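Long-range contacts in putative cytoplasmic protein (Salmonella enterica subsp. enterica serovar Typhimurium, PDB 4IQN), which is of unknown function and belongs to the uncharacterised DUF5066 family: residues S67-L77 and L125-D133; L112-P123 and L206-F216. One frame throughout, in Å; residues are numbered along the deposited sequence. Where two conformers were deposited one is given.

Interaction 1: S67-L77 and L125-D133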
loop_
_atom_site.group_PDB
_atom_site.type_symbol
_atom_site.label_atom_id
_atom_site.label_comp_id
_atom_site.label_asym_id
_atom_site.label_seq_id
_atom_site.Cartn_x
_atom_site.Cartn_y
_atom_site.Cartn_z
ATOM N N SER A 67 -5.573 -1.527 -14.241
ATOM C CA SER A 67 -6.738 -0.721 -14.012
ATOM C C SER A 67 -7.239 -0.089 -15.298
ATOM O O SER A 67 -6.629 -0.240 -16.362
ATOM C CB SER A 67 -6.423 0.406 -13.032
ATOM O OG SER A 67 -5.549 1.350 -13.621
ATOM N N ASN A 68 -8.364 0.617 -15.167
ATOM C CA ASN A 68 -8.862 1.514 -16.212
ATOM C C ASN A 68 -7.830 2.539 -16.711
ATOM O O ASN A 68 -7.996 3.099 -17.798
ATOM C CB ASN A 68 -10.153 2.238 -15.779
ATOM C CG ASN A 68 -10.064 2.860 -14.385
ATOM O OD1 ASN A 68 -9.780 2.173 -13.433
ATOM N ND2 ASN A 68 -10.347 4.152 -14.266
ATOM N N TYR A 69 -6.784 2.789 -15.926
ATOM C CA TYR A 69 -5.647 3.608 -16.345
ATOM C C TYR A 69 -4.600 2.854 -17.175
ATOM O O TYR A 69 -3.604 3.442 -17.581
ATOM C CB TYR A 69 -4.948 4.187 -15.106
ATOM C CG TYR A 69 -5.677 5.328 -14.453
ATOM C CD1 TYR A 69 -6.734 5.093 -13.567
ATOM C CD2 TYR A 69 -5.298 6.656 -14.698
ATOM C CE1 TYR A 69 -7.393 6.134 -12.962
ATOM C CE2 TYR A 69 -5.954 7.698 -14.078
ATOM C CZ TYR A 69 -6.992 7.420 -13.214
ATOM O OH TYR A 69 -7.644 8.427 -12.592
ATOM N N ASN A 70 -4.850 1.578 -17.442
ATOM C CA ASN A 70 -3.920 0.693 -18.113
ATOM C C ASN A 70 -2.581 0.603 -17.385
ATOM O O ASN A 70 -1.535 0.584 -18.019
ATOM C CB ASN A 70 -3.726 1.121 -19.565
ATOM C CG ASN A 70 -3.187 0.025 -20.417
ATOM O OD1 ASN A 70 -3.418 -1.167 -20.156
ATOM N ND2 ASN A 70 -2.442 0.406 -21.452
HETATM N N MSE A 71 -2.631 0.562 -16.057
HETATM C CA MSE A 71 -1.429 0.500 -15.214
HETATM C C MSE A 71 -1.677 -0.492 -14.107
HETATM O O MSE A 71 -2.816 -0.666 -13.673
HETATM C CB MSE A 71 -1.128 1.885 -14.614
HETATM C CG MSE A 71 -1.061 2.953 -15.693
HETATM SE SE MSE A 71 -0.638 4.715 -14.942
HETATM C CE MSE A 71 1.036 4.273 -14.043
ATOM N N PRO A 72 -0.618 -1.142 -13.621
ATOM C CA PRO A 72 -0.781 -2.175 -12.611
ATOM C C PRO A 72 -1.171 -1.638 -11.231
ATOM O O PRO A 72 -1.141 -0.433 -11.018
ATOM C CB PRO A 72 0.591 -2.851 -12.574
ATOM C CG PRO A 72 1.557 -1.818 -13.024
ATOM C CD PRO A 72 0.796 -1.006 -14.036
ATOM N N VAL A 73 -1.544 -2.542 -10.324
ATOM C CA VAL A 73 -1.911 -2.204 -8.951
ATOM C C VAL A 73 -1.128 -3.025 -7.933
ATOM O O VAL A 73 -0.675 -2.508 -6.882
ATOM C CB VAL A 73 -3.384 -2.467 -8.719
ATOM C CG1 VAL A 73 -3.795 -2.147 -7.282
ATOM C CG2 VAL A 73 -4.244 -1.708 -9.723
ATOM N N ILE A 74 -0.996 -4.317 -8.231
ATOM C CA ILE A 74 -0.411 -5.248 -7.279
ATOM C C ILE A 74 0.821 -5.941 -7.839
ATOM O O ILE A 74 1.109 -7.061 -7.476
ATOM C CB ILE A 74 -1.468 -6.281 -6.854
ATOM C CG1 ILE A 74 -2.078 -6.983 -8.074
ATOM C CG2 ILE A 74 -2.588 -5.622 -6.062
ATOM C CD1 ILE A 74 -2.914 -8.176 -7.700
ATOM N N GLU A 75 1.554 -5.268 -8.721
ATOM C CA GLU A 75 2.733 -5.857 -9.358
ATOM C C GLU A 75 3.948 -5.906 -8.436
ATOM O O GLU A 75 4.553 -6.966 -8.225
ATOM C CB GLU A 75 3.070 -5.095 -10.619
ATOM C CG GLU A 75 4.242 -5.616 -11.409
ATOM C CD GLU A 75 4.377 -4.843 -12.684
ATOM O OE1 GLU A 75 5.065 -3.816 -12.660
ATOM O OE2 GLU A 75 3.742 -5.221 -13.673
ATOM N N THR A 76 4.311 -4.761 -7.898
ATOM C CA THR A 76 5.518 -4.623 -7.101
ATOM C C THR A 76 5.532 -5.561 -5.882
ATOM O O THR A 76 6.595 -6.124 -5.512
ATOM C CB THR A 76 5.671 -3.154 -6.643
ATOM O OG1 THR A 76 5.861 -2.312 -7.800
ATOM C CG2 THR A 76 6.842 -2.990 -5.697
ATOM N N LEU A 77 4.377 -5.722 -5.250
ATOM C CA LEU A 77 4.316 -6.462 -3.992
ATOM C C LEU A 77 4.705 -7.916 -4.208
ATOM O O LEU A 77 5.179 -8.602 -3.271
ATOM C CB LEU A 77 2.941 -6.354 -3.356
ATOM C CG LEU A 77 1.754 -6.991 -4.071
ATOM C CD1 LEU A 77 1.577 -8.473 -3.696
ATOM C CD2 LEU A 77 0.481 -6.176 -3.772
ATOM N N LEU A 125 4.896 -2.507 5.488
ATOM C CA LEU A 125 4.231 -1.846 4.362
ATOM C C LEU A 125 4.163 -2.808 3.204
ATOM O O LEU A 125 5.076 -3.564 2.976
ATOM C CB LEU A 125 5.009 -0.599 3.886
ATOM C CG LEU A 125 5.265 0.465 4.940
ATOM C CD1 LEU A 125 6.244 1.526 4.454
ATOM C CD2 LEU A 125 3.941 1.089 5.330
ATOM N N ILE A 126 3.058 -2.751 2.471
ATOM C CA ILE A 126 2.937 -3.392 1.179
ATOM C C ILE A 126 2.796 -2.293 0.162
ATOM O O ILE A 126 1.858 -1.467 0.261
ATOM C CB ILE A 126 1.721 -4.345 1.101
ATOM C CG1 ILE A 126 1.869 -5.551 2.048
ATOM C CG2 ILE A 126 1.523 -4.848 -0.315
ATOM C CD1 ILE A 126 0.642 -6.458 2.034
ATOM N N ARG A 127 3.674 -2.286 -0.835
ATOM C CA ARG A 127 3.631 -1.232 -1.864
ATOM C C ARG A 127 2.529 -1.530 -2.848
ATOM O O ARG A 127 2.385 -2.657 -3.308
ATOM C CB ARG A 127 4.965 -1.155 -2.605
ATOM C CG ARG A 127 5.153 -0.018 -3.605
ATOM C CD ARG A 127 5.020 1.334 -2.953
ATOM N NE ARG A 127 5.779 2.326 -3.700
ATOM C CZ ARG A 127 5.295 3.097 -4.673
ATOM N NH1 ARG A 127 4.008 3.055 -5.042
ATOM N NH2 ARG A 127 6.114 3.950 -5.250
ATOM N N ILE A 128 1.748 -0.511 -3.178
ATOM C CA ILE A 128 0.702 -0.588 -4.220
ATOM C C ILE A 128 1.141 0.305 -5.381
ATOM O O ILE A 128 1.614 1.426 -5.164
ATOM C CB ILE A 128 -0.643 -0.089 -3.675
ATOM C CG1 ILE A 128 -1.166 -1.010 -2.579
ATOM C CG2 ILE A 128 -1.710 0.101 -4.789
ATOM C CD1 ILE A 128 -1.580 -2.403 -3.027
ATOM N N ASP A 129 0.993 -0.187 -6.609
ATOM C CA ASP A 129 1.404 0.546 -7.785
ATOM C C ASP A 129 0.296 1.556 -8.099
ATOM O O ASP A 129 -0.863 1.215 -8.096
ATOM C CB ASP A 129 1.647 -0.402 -8.930
ATOM C CG ASP A 129 2.732 -1.433 -8.585
ATOM O OD1 ASP A 129 3.924 -1.016 -8.520
ATOM O OD2 ASP A 129 2.389 -2.617 -8.336
ATOM N N HIS A 130 0.688 2.797 -8.331
ATOM C CA HIS A 130 -0.241 3.916 -8.376
ATOM C C HIS A 130 -0.292 4.509 -9.773
ATOM O O HIS A 130 0.546 4.209 -10.623
ATOM C CB HIS A 130 0.190 4.966 -7.348
ATOM C CG HIS A 130 -0.774 6.098 -7.194
ATOM N ND1 HIS A 130 -2.134 5.911 -7.110
ATOM C CD2 HIS A 130 -0.570 7.436 -7.114
ATOM C CE1 HIS A 130 -2.730 7.085 -6.975
ATOM N NE2 HIS A 130 -1.800 8.025 -6.990
ATOM N N VAL A 131 -1.330 5.295 -10.018
ATOM C CA VAL A 131 -1.588 5.848 -11.331
ATOM C C VAL A 131 -0.961 7.226 -11.502
ATOM O O VAL A 131 -0.944 7.756 -12.618
ATOM C CB VAL A 131 -3.103 5.920 -11.591
ATOM C CG1 VAL A 131 -3.695 4.518 -11.574
ATOM C CG2 VAL A 131 -3.813 6.818 -10.559
ATOM N N GLY A 132 -0.433 7.786 -10.415
ATOM C CA GLY A 132 0.257 9.084 -10.428
ATOM C C GLY A 132 1.605 9.027 -9.727
ATOM O O GLY A 132 2.159 7.954 -9.506
ATOM N N ASP A 133 2.126 10.203 -9.373
ATOM C CA ASP A 133 3.464 10.366 -8.798
ATOM C C ASP A 133 3.544 9.886 -7.351
ATOM O O ASP A 133 4.624 9.542 -6.859
ATOM C CB ASP A 133 3.891 11.848 -8.812
ATOM C CG ASP A 133 3.986 12.451 -10.232
ATOM O OD1 ASP A 133 4.501 11.777 -11.162
ATOM O OD2 ASP A 133 3.564 13.627 -10.411
HETATM O O HOH W 1 0.759 1.626 -11.695
HETATM O O HOH W 2 2.234 -3.816 -5.761
#

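Interaction 2: L112-P123 and L206-F216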
loop_
_atom_site.group_PDB
_atom_site.type_symbol
_atom_site.label_atom_id
_atom_site.label_comp_id
_atom_site.label_asym_id
_atom_site.label_seq_id
_atom_site.Cartn_x
_atom_site.Cartn_y
_atom_site.Cartn_z
ATOM N N LEU A 112 23.859 6.406 2.127
ATOM C CA LEU A 112 23.128 7.281 3.053
ATOM C C LEU A 112 22.024 6.581 3.874
ATOM O O LEU A 112 21.282 7.237 4.617
ATOM C CB LEU A 112 22.608 8.498 2.285
ATOM C CG LEU A 112 23.732 9.498 1.925
ATOM C CD1 LEU A 112 23.210 10.572 0.995
ATOM C CD2 LEU A 112 24.358 10.152 3.154
HETATM N N MSE A 113 21.968 5.249 3.781
HETATM C CA MSE A 113 21.040 4.423 4.554
HETATM C C MSE A 113 21.327 4.515 6.029
HETATM O O MSE A 113 22.502 4.558 6.406
HETATM C CB MSE A 113 20.975 2.994 4.005
HETATM C CG MSE A 113 20.269 3.028 2.649
HETATM SE SE MSE A 113 18.313 3.217 2.753
HETATM C CE MSE A 113 17.910 1.472 3.549
ATOM N N PRO A 114 20.325 4.234 6.857
ATOM C CA PRO A 114 18.914 4.482 6.637
ATOM C C PRO A 114 18.455 5.861 6.259
ATOM O O PRO A 114 18.871 6.834 6.891
ATOM C CB PRO A 114 18.285 4.058 7.965
ATOM C CG PRO A 114 19.313 4.423 8.975
ATOM C CD PRO A 114 20.638 4.173 8.307
ATOM N N VAL A 115 17.597 5.929 5.240
ATOM C CA VAL A 115 17.040 7.219 4.826
ATOM C C VAL A 115 15.819 7.568 5.683
ATOM O O VAL A 115 15.730 8.664 6.249
ATOM C CB VAL A 115 16.709 7.219 3.334
ATOM C CG1 VAL A 115 16.010 8.524 2.937
ATOM C CG2 VAL A 115 17.982 7.110 2.517
ATOM N N TRP A 116 14.874 6.647 5.755
ATOM C CA TRP A 116 13.683 6.770 6.578
ATOM C C TRP A 116 13.928 6.177 7.937
ATOM O O TRP A 116 14.895 5.438 8.125
ATOM C CB TRP A 116 12.529 6.035 5.912
ATOM C CG TRP A 116 11.184 6.539 6.226
ATOM C CD1 TRP A 116 10.199 5.887 6.878
ATOM C CD2 TRP A 116 10.630 7.842 5.864
ATOM N NE1 TRP A 116 9.067 6.670 6.938
ATOM C CE2 TRP A 116 9.322 7.877 6.341
ATOM C CE3 TRP A 116 11.135 8.943 5.177
ATOM C CZ2 TRP A 116 8.477 8.989 6.147
ATOM C CZ3 TRP A 116 10.332 10.043 5.014
ATOM C CH2 TRP A 116 9.009 10.057 5.494
ATOM N N SER A 117 13.074 6.520 8.891
ATOM C CA SER A 117 13.147 5.985 10.244
ATOM C C SER A 117 13.183 4.464 10.222
ATOM O O SER A 117 12.577 3.836 9.373
ATOM C CB SER A 117 11.937 6.422 11.051
ATOM O OG SER A 117 11.941 5.825 12.341
ATOM N N ASN A 118 13.940 3.897 11.143
ATOM C CA ASN A 118 13.960 2.429 11.340
ATOM C C ASN A 118 13.506 2.074 12.745
ATOM O O ASN A 118 13.895 1.050 13.295
ATOM C CB ASN A 118 15.354 1.852 11.063
ATOM C CG ASN A 118 16.456 2.478 11.898
ATOM O OD1 ASN A 118 16.241 3.334 12.760
ATOM N ND2 ASN A 118 17.660 2.016 11.663
ATOM N N ASP A 119 12.688 2.928 13.346
ATOM C CA ASP A 119 12.209 2.667 14.691
ATOM C C ASP A 119 11.602 1.250 14.753
ATOM O O ASP A 119 10.865 0.848 13.853
ATOM C CB ASP A 119 11.180 3.697 15.119
ATOM C CG ASP A 119 10.779 3.556 16.562
ATOM O OD1 ASP A 119 9.981 2.675 16.920
ATOM O OD2 ASP A 119 11.267 4.357 17.362
ATOM N N PRO A 120 11.916 0.481 15.801
ATOM C CA PRO A 120 11.485 -0.923 15.867
ATOM C C PRO A 120 9.954 -1.157 15.956
ATOM O O PRO A 120 9.485 -2.276 15.730
ATOM C CB PRO A 120 12.236 -1.456 17.123
ATOM C CG PRO A 120 12.510 -0.231 17.955
ATOM C CD PRO A 120 12.812 0.816 16.920
ATOM N N ARG A 121 9.202 -0.113 16.319
ATOM C CA ARG A 121 7.751 -0.162 16.334
ATOM C C ARG A 121 7.096 -0.036 14.957
ATOM O O ARG A 121 5.905 -0.313 14.838
ATOM C CB ARG A 121 7.187 0.912 17.295
ATOM C CG ARG A 121 7.701 0.717 18.720
ATOM C CD ARG A 121 6.899 1.500 19.762
ATOM N NE ARG A 121 7.533 1.378 21.065
ATOM C CZ ARG A 121 7.344 2.185 22.110
ATOM N NH1 ARG A 121 6.529 3.200 22.037
ATOM N NH2 ARG A 121 8.001 1.979 23.236
ATOM N N LEU A 122 7.842 0.374 13.931
ATOM C CA LEU A 122 7.202 0.722 12.631
ATOM C C LEU A 122 6.515 -0.520 12.040
ATOM O O LEU A 122 7.061 -1.627 12.109
ATOM C CB LEU A 122 8.190 1.321 11.648
ATOM C CG LEU A 122 8.651 2.761 11.924
ATOM C CD1 LEU A 122 9.907 3.042 11.097
ATOM C CD2 LEU A 122 7.520 3.761 11.610
ATOM N N PRO A 123 5.295 -0.357 11.511
ATOM C CA PRO A 123 4.598 -1.471 10.921
ATOM C C PRO A 123 5.122 -1.782 9.542
ATOM O O PRO A 123 5.737 -0.943 8.887
ATOM C CB PRO A 123 3.155 -0.968 10.797
ATOM C CG PRO A 123 3.297 0.502 10.664
ATOM C CD PRO A 123 4.466 0.869 11.512
ATOM N N LEU A 206 2.287 5.394 15.770
ATOM C CA LEU A 206 3.144 4.862 14.753
ATOM C C LEU A 206 3.383 5.838 13.620
ATOM O O LEU A 206 4.495 5.963 13.141
ATOM C CB LEU A 206 2.586 3.535 14.236
ATOM C CG LEU A 206 2.404 2.445 15.291
ATOM C CD1 LEU A 206 1.809 1.208 14.619
ATOM C CD2 LEU A 206 3.731 2.103 15.943
ATOM N N LEU A 207 2.335 6.536 13.192
ATOM C CA LEU A 207 2.481 7.523 12.126
ATOM C C LEU A 207 3.435 8.621 12.540
ATOM O O LEU A 207 4.167 9.175 11.717
ATOM C CB LEU A 207 1.126 8.133 11.725
ATOM C CG LEU A 207 0.249 7.081 11.063
ATOM C CD1 LEU A 207 -1.232 7.387 11.247
ATOM C CD2 LEU A 207 0.650 6.942 9.603
ATOM N N ASP A 208 3.418 8.925 13.824
ATOM C CA ASP A 208 4.287 9.943 14.363
ATOM C C ASP A 208 5.763 9.566 14.182
ATOM O O ASP A 208 6.616 10.433 14.163
ATOM C CB ASP A 208 3.929 10.174 15.833
ATOM C CG ASP A 208 4.657 11.333 16.433
ATOM O OD1 ASP A 208 4.451 12.488 16.006
ATOM O OD2 ASP A 208 5.418 11.085 17.359
ATOM N N LEU A 209 6.057 8.270 14.030
ATOM C CA LEU A 209 7.427 7.800 13.770
ATOM C C LEU A 209 7.865 7.856 12.290
ATOM O O LEU A 209 9.046 7.677 11.979
ATOM C CB LEU A 209 7.584 6.352 14.290
ATOM C CG LEU A 209 7.239 6.161 15.768
ATOM C CD1 LEU A 209 7.134 4.684 16.154
ATOM C CD2 LEU A 209 8.223 6.894 16.651
ATOM N N GLU A 210 6.927 8.071 11.371
ATOM C CA GLU A 210 7.246 8.053 9.923
ATOM C C GLU A 210 7.864 9.375 9.478
ATOM O O GLU A 210 7.145 10.354 9.179
ATOM C CB GLU A 210 5.970 7.799 9.095
ATOM C CG GLU A 210 5.246 6.489 9.449
ATOM C CD GLU A 210 5.920 5.223 8.939
ATOM O OE1 GLU A 210 7.035 5.297 8.341
ATOM O OE2 GLU A 210 5.289 4.139 9.146
ATOM N N ASP A 211 9.167 9.421 9.426
ATOM C CA ASP A 211 9.914 10.616 8.982
ATOM C C ASP A 211 11.300 10.135 8.641
ATOM O O ASP A 211 11.673 8.957 8.909
ATOM C CB ASP A 211 9.944 11.693 10.092
ATOM C CG ASP A 211 10.233 13.137 9.552
ATOM O OD1 ASP A 211 10.498 13.378 8.352
ATOM O OD2 ASP A 211 10.223 14.058 10.378
ATOM N N TYR A 212 12.056 11.031 8.044
ATOM C CA TYR A 212 13.453 10.850 7.743
ATOM C C TYR A 212 14.187 10.532 9.016
ATOM O O TYR A 212 13.861 11.030 10.117
ATOM C CB TYR A 212 14.026 12.124 7.094
ATOM C CG TYR A 212 13.534 12.305 5.686
ATOM C CD1 TYR A 212 14.173 11.686 4.614
ATOM C CD2 TYR A 212 12.425 13.097 5.424
ATOM C CE1 TYR A 212 13.715 11.824 3.324
ATOM C CE2 TYR A 212 11.956 13.252 4.131
ATOM C CZ TYR A 212 12.601 12.621 3.083
ATOM O OH TYR A 212 12.144 12.745 1.795
ATOM N N HIS A 213 15.171 9.681 8.867
ATOM C CA HIS A 213 16.052 9.304 9.995
ATOM C C HIS A 213 16.931 10.468 10.389
ATOM O O HIS A 213 17.441 11.191 9.540
ATOM C CB HIS A 213 16.909 8.097 9.611
ATOM C CG HIS A 213 17.366 7.287 10.782
ATOM N ND1 HIS A 213 18.288 7.746 11.687
ATOM C CD2 HIS A 213 17.021 6.046 11.197
ATOM C CE1 HIS A 213 18.510 6.821 12.606
ATOM N NE2 HIS A 213 17.763 5.772 12.320
ATOM N N GLU A 214 17.124 10.648 11.689
ATOM C CA GLU A 214 18.065 11.641 12.183
ATOM C C GLU A 214 19.456 11.472 11.632
ATOM O O GLU A 214 20.151 12.472 11.360
ATOM C CB GLU A 214 18.066 11.654 13.713
ATOM C CG GLU A 214 16.767 12.252 14.243
ATOM C CD GLU A 214 16.584 13.738 13.905
ATOM O OE1 GLU A 214 17.594 14.475 13.852
ATOM O OE2 GLU A 214 15.428 14.162 13.685
ATOM N N ALA A 215 19.879 10.218 11.453
ATOM C CA ALA A 215 21.212 9.959 10.957
ATOM C C ALA A 215 21.353 10.347 9.477
ATOM O O ALA A 215 22.434 10.724 9.036
ATOM C CB ALA A 215 21.623 8.503 11.213
ATOM N N PHE A 216 20.261 10.301 8.724
ATOM C CA PHE A 216 20.260 10.778 7.362
ATOM C C PHE A 216 20.543 12.310 7.298
ATOM O O PHE A 216 21.392 12.748 6.545
ATOM C CB PHE A 216 18.930 10.396 6.685
ATOM C CG PHE A 216 18.767 10.919 5.295
ATOM C CD1 PHE A 216 19.463 10.346 4.238
ATOM C CD2 PHE A 216 17.865 11.944 5.020
ATOM C CE1 PHE A 216 19.301 10.774 2.960
ATOM C CE2 PHE A 216 17.693 12.396 3.703
ATOM C CZ PHE A 216 18.405 11.809 2.674
#

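Interaction 1: S67-L77 and L125-D133
Asp129 meets the helically wound residues 75-77 with its carboxylate. OD2 accepts a nearly straight bond from Thr76 N on its syn lone pair (2.9 Å, 170°) and a weak, bent one from Glu75 N. Thr76 OG1, set beside its own backbone N (chi1 -64°), is on the side of the carboxylate; its 2.4 Å from Asp129 OD1 is too short to be taken at face value, and the grip rests on the amide bond to OD2. The backbone closes the link: Asp129 N donates to Val73 O (2.9 Å). A water accepts from Leu77 N and lies within bonding distance of Arg127 O and Asp129 OD2.

One side of the contact is buried. Here Leu77 CB lies 3.7 Å from Ile126 CG2, and the Val73 and Ile128 side chains lie side by side, CG1 to CG2 4.0 Å. The solvent side is formed by exposed Tyr69 and partly exposed Met71 and Val131: Val131 lays CG1 over a face of the Tyr69 ring, 4.0 Å from its centroid, a CH-pi contact. A second water joins Pro72 O to His130 O. Ile173 of helix 166-174 touches both Tyr69 and Val131. A loop is thus fastened along the end of strand 124-128, an outermost strand of the four-stranded antiparallel sheet, by a side-chain carboxylate facing two successive backbone amides, the Glu75 bond being the weak one.

Interaction 2: L112-P123 and L206-F216
The backbones of Val115-Ser117 and Asp211-His213 run together at a single beta bridge, Trp116 with Tyr212, held by His213 N to Val115 O (2.9 Å, 174°) and Ser117 N to Asp211 O. Trp116 folds its indole back over the partner chain: the Asp211 carbonyl oxygen sits over one face, 3.4 Å above the plane. At the indole edge NE1 donates to Glu210 OE1 (2.8 Å), which lies in the ring plane; a bend at chi2 (-74°) brings the Glu210 carboxylate to the indole edge, its plane not far from that of the ring. The far edge of the six-membered ring points CZ3 at the centre of the Tyr212 face, an edge-to-face pair with planes at 67°.

Beyond the bridge, Val115 sets CG1 over the centre of the Phe216 ring, 4.0 Å from its centroid, and CG2 reaches CE1 of the same ring. His213 is held from several sides: Pro114 CG lies over one face in a CH-pi contact, and NE2 makes a weak bond to Asn118 OD1. His213 is also the N-cap residue of helix 214-217, and its ND1 accepts from Ala215 N in the ring plane. Toward the other end, Leu122 CD2 packs on Leu209 CB and lies 3.3 Å from Glu210 OE2, while Leu206 CD2 meets Arg121 O.

The buried Glu210 does not rest on the indole alone: OE2 has a salt bridge to Arg41 and a hydrogen bond from Tyr139 OH. These partners would favour a charged carboxylate. For His213, the roles of acceptor at ND1 and donor at NE2 are consistent with a neutral ring protonated on NE2.

The two interactions alternate along the chain: 67-77, 112-123, 125-133, then 206-216. Their centres lie 24 Å apart, interaction 1 about 9 Å from the centre of the chain and interaction 2 about 17 Å. They are joined through strand 124-128: the 112-123 loop leads into it and 125-133 carries it onward, so its entry and its exit are each tied to a distant piece of chain. Interaction 1 brings in the loop between strands 48-49 and 86-87, interaction 2 the junction between helices 190-207 and 214-217. Tyr139 of the adjacent strand 135-140 touches both Leu125 and Pro123. Together the contacts connect early and late parts of the chain to the four-stranded sheet.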